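Local coordinates for polymeric Immunoglobulin Receptor (Oncorhynchus mykiss, PDB 5F1S), which probably binds polymeric immunoglobulins through its immunoglobulin-like ectodomain and carries them to mucosal surfaces, the cleaved ectodomain serving as secretory component, at residues V16-Y22 with Q71-M77; V30-G36 with W87-E93; H142-W146 with C155-D159. One frame throughout, in Å; residues are numbered along the deposited sequence.

Contact 1: residues V16-Y22 with Q71-M77; sequences VMIPCHY and QVFTVTM
Cys20 and Phe73 make the tight part of this contact. The CB of Cys20 sits over the centre of the Phe73 ring, 3.4 Å from its centroid and 12° off the ring normal. The sulfur approaches the same ring obliquely, SG 3.5 Å from Phe73 CE2. Phe73 CG stands between its own backbone N and carbonyl carbon (chi1 62°), which turns the ring across to the cysteine. Tyr22 meets Phe73 at the ring edge, its CD2 3.7 Å from Phe73 CD1. One face of the Tyr22 ring covers the Gln71 backbone, and its hydroxyl is hydrogen-bonded to Asp66. Cys20, Phe73, Ile18 and Val75 are all buried on this side.

The other side carries Met17, Pro19, His21, Val72, Thr74 and Thr76. It is the more exposed, with Met17 and His21 open to solvent and Val72 buried. Val72 CG2 lies over the centre of the His21 imidazole, 3.7 Å from its centroid. A water donates to Gln71 O and makes a weak bond to His21 ND1. One spot here is tight: Met17 CG to Thr74 CG2 is 3.3 Å, closer than usual for carbons. The thioether end leads away from the partner strand.

Seven backbone hydrogen bonds join the antiparallel strands. The pair matches strands B and E of an immunoglobulin V-set sandwich, with Cys20 of B disulfide-bonded across the core to Cys90 of strand F.

Contact 2: residues V30-G36 with W87-E93; sequences VKYWCRG and WYWCGVE
Trp33 and Tyr88 lie with their ring planes nearly parallel, 13° apart, but slid so that they barely overlap. Instead, Tyr88 CB rests over the rim of the indole, 3.4 Å from Trp33 CZ2. Trp33 CG is anti to the backbone N (chi1 179°), and the indole reaches across the strand pair. Its edge meets the Cys90 sulfur, with Trp33 CZ3 3.9 Å from Cys90 SG.

Arg35 runs extended over a face of the Tyr88 ring, its CG 4.0 Å from the ring centroid. The guanidinium plane is tilted only 16° from the Tyr88 ring plane, with Tyr88 OH over its rim. Arg35 NH2 bonds to Glu83 O, and Tyr88 OH to Asp84 O, a tyrosine corner.

The opposite sheet face carries Tyr32, Cys34 and Trp89. The Tyr32 ring lies flat over Gly91, a CH-pi contact with Gly91 CA 3.7 Å from the centroid. A water links Tyr32 OH to Val92 O. Trp89 turns its indole edge to the other strand, and NE1 donates to Gly36 O at 2.7 Å, close to the ring plane.

Six backbone hydrogen bonds hold the strands antiparallel. The strand-C tryptophan packed by the B-F disulfide is typical of the immunoglobulin fold, here in a V-set domain.

Contact 3: residues H142-W146 with C155-D159; sequences HEKRW and CLVTD
Lys144 to Trp146 pair antiparallel with Leu156 to Thr158 over a short span, Arg145 and Val157 forming a non-hydrogen-bonded pair and Trp146 and Leu156 a hydrogen-bonded one. Trp146 N donates to Leu156 O at 3.0 Å, and Leu156 N returns a nearly straight bond to Trp146 O at 2.9 Å.

Thr158 grips Lys144 twice. Its backbone N donates to Lys144 O, while its side-chain OG1 accepts from Lys144 N at 2.9 Å. OG1 stands between the threonine's own N and carbonyl carbon (chi1 54°), facing the Lys144 amide. A valine here would probably leave the Lys144 N-H without this acceptor and the end of the pairing held by backbone alone.

Arg145 and Val157 share one face, with Arg145 CB 3.9 Å from Val157 CG2. Farther out, the Cys155 sulfur lies at the edge of the guanidinium, SG 3.9 Å from Arg145 NE. Arg145 NH1 bonds to Gly199 O. On the other face Leu156 CD1 lies near the edge of the Trp146 indole, 4.4 Å from Trp146 CD1, a loose contact. Lys144 bends back, and NZ donates a hydrogen bond to His142 O at 2.9 Å; NZ also forms a salt bridge with Asp173.

Strand 156-157 is the outermost of its sheet within the chain, and strand 144-148 lies between it and strand 192-198. Trp146 stacks on Tyr194 and packs against strands 169-173 and 178-183 of the facing sheet.

In the fold
Contacts 1 and 2 belong to one immunoglobulin domain and contact 3 to the next. Contact 1 joins neighbouring strands of one sheet, contact 2 those of the facing sheet, with centres about 10 Å apart. Their segments alternate along the chain: 16-22, 30-36, 71-77, 87-93. The Cys20-Cys90 disulfide ties the two sheets, and Phe73 and Met77 of contact 1 pack on Lys31 and Trp33 of contact 2. Contact 3 follows later in the sequence. Its centre lies about 38 Å from that of contact 1 and about 42 Å from that of contact 2, with no touch. The receptor ectodomain is thus built from two separate sandwiches in series.

Contact 1: residues V16-Y22 with Q71-M77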
loop_
_atom_site.group_PDB
_atom_site.type_symbol
_atom_site.label_atom_id
_atom_site.label_comp_id
_atom_site.label_asym_id
_atom_site.label_seq_id
_atom_site.Cartn_x
_atom_site.Cartn_y
_atom_site.Cartn_z
ATOM N N VAL A 16 0.310 3.417 7.273
ATOM C CA VAL A 16 1.218 2.313 7.550
ATOM C C VAL A 16 1.224 2.013 9.043
ATOM O O VAL A 16 1.020 2.893 9.876
ATOM C CB VAL A 16 2.664 2.567 7.070
ATOM C CG1 VAL A 16 2.712 2.685 5.533
ATOM C CG2 VAL A 16 3.264 3.788 7.726
ATOM N N MET A 17 1.475 0.752 9.351
ATOM C CA MET A 17 1.590 0.255 10.717
ATOM C C MET A 17 2.943 -0.428 10.793
ATOM O O MET A 17 3.141 -1.444 10.122
ATOM C CB MET A 17 0.462 -0.728 11.066
ATOM C CG MET A 17 0.592 -1.279 12.454
ATOM S SD MET A 17 -0.743 -2.556 12.753
ATOM C CE MET A 17 -0.198 -3.851 11.781
ATOM N N ILE A 18 3.863 0.132 11.574
ATOM C CA ILE A 18 5.270 -0.247 11.561
ATOM C C ILE A 18 5.606 -0.849 12.922
ATOM O O ILE A 18 5.559 -0.127 13.925
ATOM C CB ILE A 18 6.175 0.960 11.270
ATOM C CG1 ILE A 18 5.830 1.458 9.863
ATOM C CG2 ILE A 18 7.615 0.585 11.393
ATOM C CD1 ILE A 18 6.320 2.841 9.607
ATOM N N PRO A 19 6.021 -2.116 12.981
ATOM C CA PRO A 19 6.557 -2.678 14.241
ATOM C C PRO A 19 8.021 -2.333 14.434
ATOM O O PRO A 19 8.867 -2.639 13.575
ATOM C CB PRO A 19 6.377 -4.188 14.051
ATOM C CG PRO A 19 6.619 -4.376 12.529
ATOM C CD PRO A 19 6.008 -3.134 11.899
ATOM N N CYS A 20 8.337 -1.870 15.639
ATOM C CA CYS A 20 9.698 -1.659 16.094
ATOM C C CYS A 20 9.929 -2.654 17.215
ATOM O O CYS A 20 9.531 -2.394 18.364
ATOM C CB CYS A 20 9.896 -0.231 16.598
ATOM S SG CYS A 20 9.697 1.096 15.339
ATOM N N HIS A 21 10.570 -3.769 16.888
ATOM C CA HIS A 21 10.821 -4.826 17.855
ATOM C C HIS A 21 12.121 -4.527 18.600
ATOM O O HIS A 21 13.067 -3.969 18.049
ATOM C CB HIS A 21 10.893 -6.215 17.204
ATOM C CG HIS A 21 9.548 -6.774 16.813
ATOM N ND1 HIS A 21 8.778 -7.564 17.649
ATOM C CD2 HIS A 21 8.839 -6.627 15.681
ATOM C CE1 HIS A 21 7.655 -7.889 17.029
ATOM N NE2 HIS A 21 7.684 -7.348 15.826
ATOM N N TYR A 22 12.155 -4.885 19.878
ATOM C CA TYR A 22 13.333 -4.557 20.665
ATOM C C TYR A 22 13.640 -5.662 21.659
ATOM O O TYR A 22 12.788 -6.474 22.019
ATOM C CB TYR A 22 13.170 -3.249 21.409
ATOM C CG TYR A 22 11.934 -3.131 22.238
ATOM C CD1 TYR A 22 11.921 -3.554 23.560
ATOM C CD2 TYR A 22 10.766 -2.585 21.720
ATOM C CE1 TYR A 22 10.778 -3.398 24.361
ATOM C CE2 TYR A 22 9.591 -2.453 22.516
ATOM C CZ TYR A 22 9.640 -2.855 23.846
ATOM O OH TYR A 22 8.551 -2.675 24.675
ATOM N N GLN A 71 7.272 -6.876 23.460
ATOM C CA GLN A 71 8.615 -6.415 23.113
ATOM C C GLN A 71 8.613 -5.743 21.743
ATOM O O GLN A 71 9.510 -5.926 20.917
ATOM C CB GLN A 71 9.632 -7.571 23.175
ATOM C CG GLN A 71 9.785 -8.056 24.654
ATOM C CD GLN A 71 10.560 -9.336 24.797
ATOM O OE1 GLN A 71 11.254 -9.763 23.895
ATOM N NE2 GLN A 71 10.422 -9.969 25.948
ATOM N N VAL A 72 7.586 -4.959 21.514
ATOM C CA VAL A 72 7.447 -4.224 20.266
ATOM C C VAL A 72 6.701 -2.939 20.574
ATOM O O VAL A 72 5.768 -2.932 21.385
ATOM C CB VAL A 72 6.729 -5.070 19.201
ATOM C CG1 VAL A 72 5.341 -5.545 19.684
ATOM C CG2 VAL A 72 6.614 -4.323 17.839
ATOM N N PHE A 73 7.101 -1.865 19.930
ATOM C CA PHE A 73 6.243 -0.691 19.848
ATOM C C PHE A 73 5.849 -0.481 18.399
ATOM O O PHE A 73 6.650 -0.687 17.495
ATOM C CB PHE A 73 6.888 0.557 20.484
ATOM C CG PHE A 73 8.192 1.075 19.860
ATOM C CD1 PHE A 73 9.428 0.582 20.286
ATOM C CD2 PHE A 73 8.180 2.124 18.944
ATOM C CE1 PHE A 73 10.635 1.120 19.793
ATOM C CE2 PHE A 73 9.384 2.669 18.440
ATOM C CZ PHE A 73 10.607 2.168 18.872
ATOM N N THR A 74 4.588 -0.116 18.194
ATOM C CA THR A 74 4.002 -0.006 16.875
ATOM C C THR A 74 3.746 1.465 16.599
ATOM O O THR A 74 3.147 2.171 17.432
ATOM C CB THR A 74 2.697 -0.802 16.828
ATOM O OG1 THR A 74 2.949 -2.159 17.200
ATOM C CG2 THR A 74 2.090 -0.828 15.415
ATOM N N VAL A 75 4.218 1.934 15.439
ATOM C CA VAL A 75 4.030 3.305 15.022
ATOM C C VAL A 75 3.068 3.308 13.841
ATOM O O VAL A 75 3.265 2.578 12.881
ATOM C CB VAL A 75 5.368 3.968 14.662
ATOM C CG1 VAL A 75 5.117 5.386 14.190
ATOM C CG2 VAL A 75 6.329 3.971 15.857
ATOM N N THR A 76 1.990 4.079 13.941
ATOM C CA THR A 76 1.016 4.178 12.868
ATOM C C THR A 76 1.088 5.582 12.284
ATOM O O THR A 76 0.957 6.573 13.004
ATOM C CB THR A 76 -0.399 3.877 13.390
ATOM O OG1 THR A 76 -0.396 2.564 13.943
ATOM C CG2 THR A 76 -1.440 3.971 12.262
ATOM N N MET A 77 1.290 5.677 10.979
ATOM C CA MET A 77 1.282 6.953 10.299
ATOM C C MET A 77 0.113 6.908 9.327
ATOM O O MET A 77 -0.016 5.964 8.533
ATOM C CB MET A 77 2.609 7.249 9.558
ATOM C CG MET A 77 3.820 7.306 10.494
ATOM S SD MET A 77 5.310 7.684 9.533
ATOM C CE MET A 77 5.030 9.351 9.389
HETATM O O HOH W 1 10.911 -8.350 20.133
#

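Contact 2: residues V30-G36 with W87-E93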
loop_
_atom_site.group_PDB
_atom_site.type_symbol
_atom_site.label_atom_id
_atom_site.label_comp_id
_atom_site.label_asym_id
_atom_site.label_seq_id
_atom_site.Cartn_x
_atom_site.Cartn_y
_atom_site.Cartn_z
ATOM N N VAL A 30 11.550 4.852 27.404
ATOM C CA VAL A 30 10.697 5.590 26.481
ATOM C C VAL A 30 11.070 5.205 25.048
ATOM O O VAL A 30 12.259 5.062 24.712
ATOM C CB VAL A 30 10.834 7.092 26.709
ATOM C CG1 VAL A 30 10.045 7.895 25.681
ATOM C CG2 VAL A 30 10.423 7.426 28.166
ATOM N N LYS A 31 10.056 5.006 24.219
ATOM C CA LYS A 31 10.251 4.693 22.803
ATOM C C LYS A 31 9.923 5.925 21.978
ATOM O O LYS A 31 9.074 6.747 22.355
ATOM C CB LYS A 31 9.355 3.519 22.368
ATOM C CG LYS A 31 9.363 2.306 23.316
ATOM C CD LYS A 31 10.809 1.825 23.591
ATOM C CE LYS A 31 10.800 0.435 24.294
ATOM N NZ LYS A 31 10.091 0.464 25.624
ATOM N N TYR A 32 10.580 6.053 20.832
ATOM C CA TYR A 32 10.323 7.207 19.992
ATOM C C TYR A 32 10.453 6.838 18.518
ATOM O O TYR A 32 10.968 5.779 18.156
ATOM C CB TYR A 32 11.227 8.402 20.368
ATOM C CG TYR A 32 12.696 8.229 20.118
ATOM C CD1 TYR A 32 13.274 8.714 18.964
ATOM C CD2 TYR A 32 13.519 7.610 21.056
ATOM C CE1 TYR A 32 14.671 8.567 18.746
ATOM C CE2 TYR A 32 14.891 7.448 20.836
ATOM C CZ TYR A 32 15.445 7.949 19.683
ATOM O OH TYR A 32 16.785 7.808 19.449
ATOM N N TRP A 33 9.900 7.715 17.688
ATOM C CA TRP A 33 9.876 7.585 16.233
ATOM C C TRP A 33 10.411 8.884 15.659
ATOM O O TRP A 33 9.887 9.957 15.974
ATOM C CB TRP A 33 8.454 7.318 15.755
ATOM C CG TRP A 33 8.226 7.178 14.316
ATOM C CD1 TRP A 33 7.521 8.027 13.497
ATOM C CD2 TRP A 33 8.646 6.091 13.500
ATOM N NE1 TRP A 33 7.496 7.536 12.228
ATOM C CE2 TRP A 33 8.126 6.314 12.211
ATOM C CE3 TRP A 33 9.370 4.924 13.748
ATOM C CZ2 TRP A 33 8.364 5.446 11.153
ATOM C CZ3 TRP A 33 9.578 4.041 12.710
ATOM C CH2 TRP A 33 9.084 4.311 11.421
ATOM N N CYS A 34 11.465 8.782 14.838
ATOM C CA CYS A 34 12.280 9.905 14.392
ATOM C C CYS A 34 12.227 9.961 12.858
ATOM O O CYS A 34 12.159 8.921 12.218
ATOM C CB CYS A 34 13.773 9.732 14.856
ATOM S SG CYS A 34 14.440 11.247 15.633
ATOM N N ARG A 35 12.277 11.159 12.277
ATOM C CA ARG A 35 12.378 11.328 10.820
ATOM C C ARG A 35 13.692 12.013 10.459
ATOM O O ARG A 35 14.056 13.021 11.085
ATOM C CB ARG A 35 11.211 12.144 10.314
ATOM C CG ARG A 35 11.207 12.262 8.798
ATOM C CD ARG A 35 10.095 13.130 8.301
ATOM N NE ARG A 35 10.204 13.105 6.834
ATOM C CZ ARG A 35 9.388 13.752 6.014
ATOM N NH1 ARG A 35 8.398 14.492 6.501
ATOM N NH2 ARG A 35 9.581 13.671 4.700
ATOM N N GLY A 36 14.368 11.485 9.445
ATOM C CA GLY A 36 15.586 12.072 8.889
ATOM C C GLY A 36 16.484 10.984 8.334
ATOM O O GLY A 36 16.455 9.826 8.749
ATOM N N TRP A 87 13.402 8.805 5.141
ATOM C CA TRP A 87 13.919 7.880 6.133
ATOM C C TRP A 87 13.320 8.178 7.504
ATOM O O TRP A 87 13.184 9.349 7.893
ATOM C CB TRP A 87 15.448 7.981 6.193
ATOM C CG TRP A 87 16.097 7.341 5.004
ATOM C CD1 TRP A 87 16.536 7.966 3.872
ATOM C CD2 TRP A 87 16.360 5.953 4.826
ATOM N NE1 TRP A 87 17.056 7.044 3.009
ATOM C CE2 TRP A 87 16.979 5.801 3.565
ATOM C CE3 TRP A 87 16.139 4.810 5.609
ATOM C CZ2 TRP A 87 17.347 4.551 3.055
ATOM C CZ3 TRP A 87 16.543 3.555 5.106
ATOM C CH2 TRP A 87 17.126 3.441 3.838
ATOM N N TYR A 88 13.021 7.102 8.226
ATOM C CA TYR A 88 12.503 7.148 9.590
ATOM C C TYR A 88 13.260 6.164 10.478
ATOM O O TYR A 88 13.860 5.190 10.001
ATOM C CB TYR A 88 11.022 6.805 9.594
ATOM C CG TYR A 88 10.145 7.841 8.936
ATOM C CD1 TYR A 88 10.012 7.889 7.546
ATOM C CD2 TYR A 88 9.482 8.782 9.690
ATOM C CE1 TYR A 88 9.187 8.827 6.947
ATOM C CE2 TYR A 88 8.665 9.745 9.101
ATOM C CZ TYR A 88 8.533 9.759 7.722
ATOM O OH TYR A 88 7.717 10.703 7.164
ATOM N N TRP A 89 13.235 6.434 11.792
ATOM C CA TRP A 89 13.973 5.629 12.775
ATOM C C TRP A 89 13.095 5.237 13.952
ATOM O O TRP A 89 12.405 6.081 14.496
ATOM C CB TRP A 89 15.178 6.381 13.358
ATOM C CG TRP A 89 16.129 6.819 12.343
ATOM C CD1 TRP A 89 15.993 7.918 11.509
ATOM C CD2 TRP A 89 17.364 6.205 11.996
ATOM N NE1 TRP A 89 17.080 8.004 10.689
ATOM C CE2 TRP A 89 17.922 6.963 10.945
ATOM C CE3 TRP A 89 18.055 5.066 12.441
ATOM C CZ2 TRP A 89 19.152 6.637 10.366
ATOM C CZ3 TRP A 89 19.252 4.745 11.848
ATOM C CH2 TRP A 89 19.788 5.538 10.820
ATOM N N CYS A 90 13.081 3.946 14.269
ATOM C CA CYS A 90 12.698 3.423 15.581
ATOM C C CYS A 90 13.789 3.773 16.569
ATOM O O CYS A 90 14.959 3.525 16.271
ATOM C CB CYS A 90 12.610 1.889 15.541
ATOM S SG CYS A 90 11.526 1.074 14.410
ATOM N N GLY A 91 13.439 4.316 17.739
ATOM C CA GLY A 91 14.443 4.575 18.772
ATOM C C GLY A 91 13.990 4.165 20.165
ATOM O O GLY A 91 12.805 4.201 20.494
ATOM N N VAL A 92 14.970 3.792 20.998
ATOM C CA VAL A 92 14.774 3.617 22.440
ATOM C C VAL A 92 15.600 4.684 23.144
ATOM O O VAL A 92 16.781 4.868 22.826
ATOM C CB VAL A 92 15.179 2.225 22.943
ATOM C CG1 VAL A 92 14.906 2.137 24.473
ATOM C CG2 VAL A 92 14.468 1.051 22.185
ATOM N N GLU A 93 14.977 5.424 24.072
ATOM C CA GLU A 93 15.666 6.519 24.756
ATOM C C GLU A 93 16.414 5.931 25.945
ATOM O O GLU A 93 15.820 5.687 26.997
ATOM C CB GLU A 93 14.682 7.581 25.203
ATOM C CG GLU A 93 15.340 8.747 25.907
ATOM C CD GLU A 93 14.356 9.882 26.058
ATOM O OE1 GLU A 93 14.094 10.554 25.030
ATOM O OE2 GLU A 93 13.798 10.046 27.165
HETATM O O HOH W 2 13.767 6.182 28.642
HETATM O O HOH W 3 18.270 6.414 21.365
#

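Contact 3: residues H142-W146 with C155-D159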
loop_
_atom_site.group_PDB
_atom_site.type_symbol
_atom_site.label_atom_id
_atom_site.label_comp_id
_atom_site.label_asym_id
_atom_site.label_seq_id
_atom_site.Cartn_x
_atom_site.Cartn_y
_atom_site.Cartn_z
ATOM N N HIS A 142 -11.219 10.845 -10.628
ATOM C CA HIS A 142 -11.001 10.496 -12.018
ATOM C C HIS A 142 -11.905 9.335 -12.432
ATOM O O HIS A 142 -12.203 8.426 -11.652
ATOM C CB HIS A 142 -9.550 10.071 -12.257
ATOM C CG HIS A 142 -8.558 11.187 -12.287
ATOM N ND1 HIS A 142 -8.367 12.058 -11.236
ATOM C CD2 HIS A 142 -7.653 11.536 -13.232
ATOM C CE1 HIS A 142 -7.390 12.898 -11.534
ATOM N NE2 HIS A 142 -6.949 12.609 -12.746
ATOM N N GLU A 143 -12.334 9.348 -13.688
ATOM C CA GLU A 143 -12.948 8.150 -14.210
ATOM C C GLU A 143 -11.877 7.059 -14.208
ATOM O O GLU A 143 -10.697 7.333 -14.446
ATOM C CB GLU A 143 -13.503 8.376 -15.621
ATOM C CG GLU A 143 -12.491 8.660 -16.636
ATOM C CD GLU A 143 -13.113 8.873 -18.001
ATOM O OE1 GLU A 143 -14.338 9.179 -18.074
ATOM O OE2 GLU A 143 -12.371 8.711 -18.988
ATOM N N LYS A 144 -12.287 5.843 -13.893
ATOM C CA LYS A 144 -11.381 4.696 -13.894
ATOM C C LYS A 144 -11.607 3.876 -15.157
ATOM O O LYS A 144 -12.733 3.794 -15.654
ATOM C CB LYS A 144 -11.637 3.840 -12.670
ATOM C CG LYS A 144 -11.628 4.626 -11.349
ATOM C CD LYS A 144 -10.381 5.448 -11.220
ATOM C CE LYS A 144 -10.240 6.041 -9.844
ATOM N NZ LYS A 144 -11.379 6.921 -9.375
ATOM N N ARG A 145 -10.548 3.223 -15.658
ATOM C CA ARG A 145 -10.711 2.445 -16.879
ATOM C C ARG A 145 -9.974 1.113 -16.824
ATOM O O ARG A 145 -9.011 0.928 -16.076
ATOM C CB ARG A 145 -10.274 3.207 -18.125
ATOM C CG ARG A 145 -9.168 4.097 -18.035
ATOM C CD ARG A 145 -9.119 5.032 -19.284
ATOM N NE ARG A 145 -7.735 5.143 -19.690
ATOM C CZ ARG A 145 -6.860 5.963 -19.118
ATOM N NH1 ARG A 145 -7.249 6.765 -18.150
ATOM N NH2 ARG A 145 -5.595 5.992 -19.528
ATOM N N TRP A 146 -10.522 0.171 -17.580
ATOM C CA TRP A 146 -9.959 -1.155 -17.798
ATOM C C TRP A 146 -9.792 -1.323 -19.302
ATOM O O TRP A 146 -10.774 -1.197 -20.047
ATOM C CB TRP A 146 -10.876 -2.207 -17.214
ATOM C CG TRP A 146 -10.537 -3.631 -17.517
ATOM C CD1 TRP A 146 -11.181 -4.463 -18.374
ATOM C CD2 TRP A 146 -9.478 -4.404 -16.919
ATOM N NE1 TRP A 146 -10.595 -5.738 -18.334
ATOM C CE2 TRP A 146 -9.537 -5.701 -17.467
ATOM C CE3 TRP A 146 -8.494 -4.114 -15.971
ATOM C CZ2 TRP A 146 -8.649 -6.736 -17.086
ATOM C CZ3 TRP A 146 -7.591 -5.146 -15.605
ATOM C CH2 TRP A 146 -7.691 -6.422 -16.160
ATOM N N CYS A 155 -11.037 0.591 -24.013
ATOM C CA CYS A 155 -11.253 0.960 -22.615
ATOM C C CYS A 155 -12.726 0.910 -22.225
ATOM O O CYS A 155 -13.611 1.375 -22.949
ATOM C CB CYS A 155 -10.705 2.363 -22.298
ATOM S SG CYS A 155 -8.930 2.492 -22.350
ATOM N N LEU A 156 -12.975 0.334 -21.063
ATOM C CA LEU A 156 -14.249 0.390 -20.379
ATOM C C LEU A 156 -14.111 1.348 -19.200
ATOM O O LEU A 156 -13.202 1.192 -18.375
ATOM C CB LEU A 156 -14.653 -0.997 -19.905
ATOM C CG LEU A 156 -14.539 -2.090 -20.955
ATOM C CD1 LEU A 156 -14.953 -3.379 -20.309
ATOM C CD2 LEU A 156 -15.436 -1.792 -22.162
ATOM N N VAL A 157 -15.003 2.342 -19.116
ATOM C CA VAL A 157 -14.776 3.491 -18.248
ATOM C C VAL A 157 -15.953 3.635 -17.286
ATOM O O VAL A 157 -17.113 3.411 -17.659
ATOM C CB VAL A 157 -14.551 4.764 -19.078
ATOM C CG1 VAL A 157 -14.282 5.955 -18.173
ATOM C CG2 VAL A 157 -13.393 4.563 -20.048
ATOM N N THR A 158 -15.651 3.974 -16.034
ATOM C CA THR A 158 -16.681 4.131 -15.033
ATOM C C THR A 158 -17.453 5.426 -15.275
ATOM O O THR A 158 -16.927 6.395 -15.830
ATOM C CB THR A 158 -16.096 4.209 -13.630
ATOM O OG1 THR A 158 -15.112 5.243 -13.616
ATOM C CG2 THR A 158 -15.483 2.890 -13.227
ATOM N N ASP A 159 -18.679 5.447 -14.769
ATOM C CA ASP A 159 -19.539 6.610 -14.896
ATOM C C ASP A 159 -19.372 7.494 -13.671
ATOM O O ASP A 159 -18.556 7.234 -12.791
ATOM C CB ASP A 159 -20.995 6.187 -15.105
ATOM C CG ASP A 159 -21.601 5.421 -13.928
ATOM O OD1 ASP A 159 -21.075 5.465 -12.797
ATOM O OD2 ASP A 159 -22.651 4.757 -14.152
#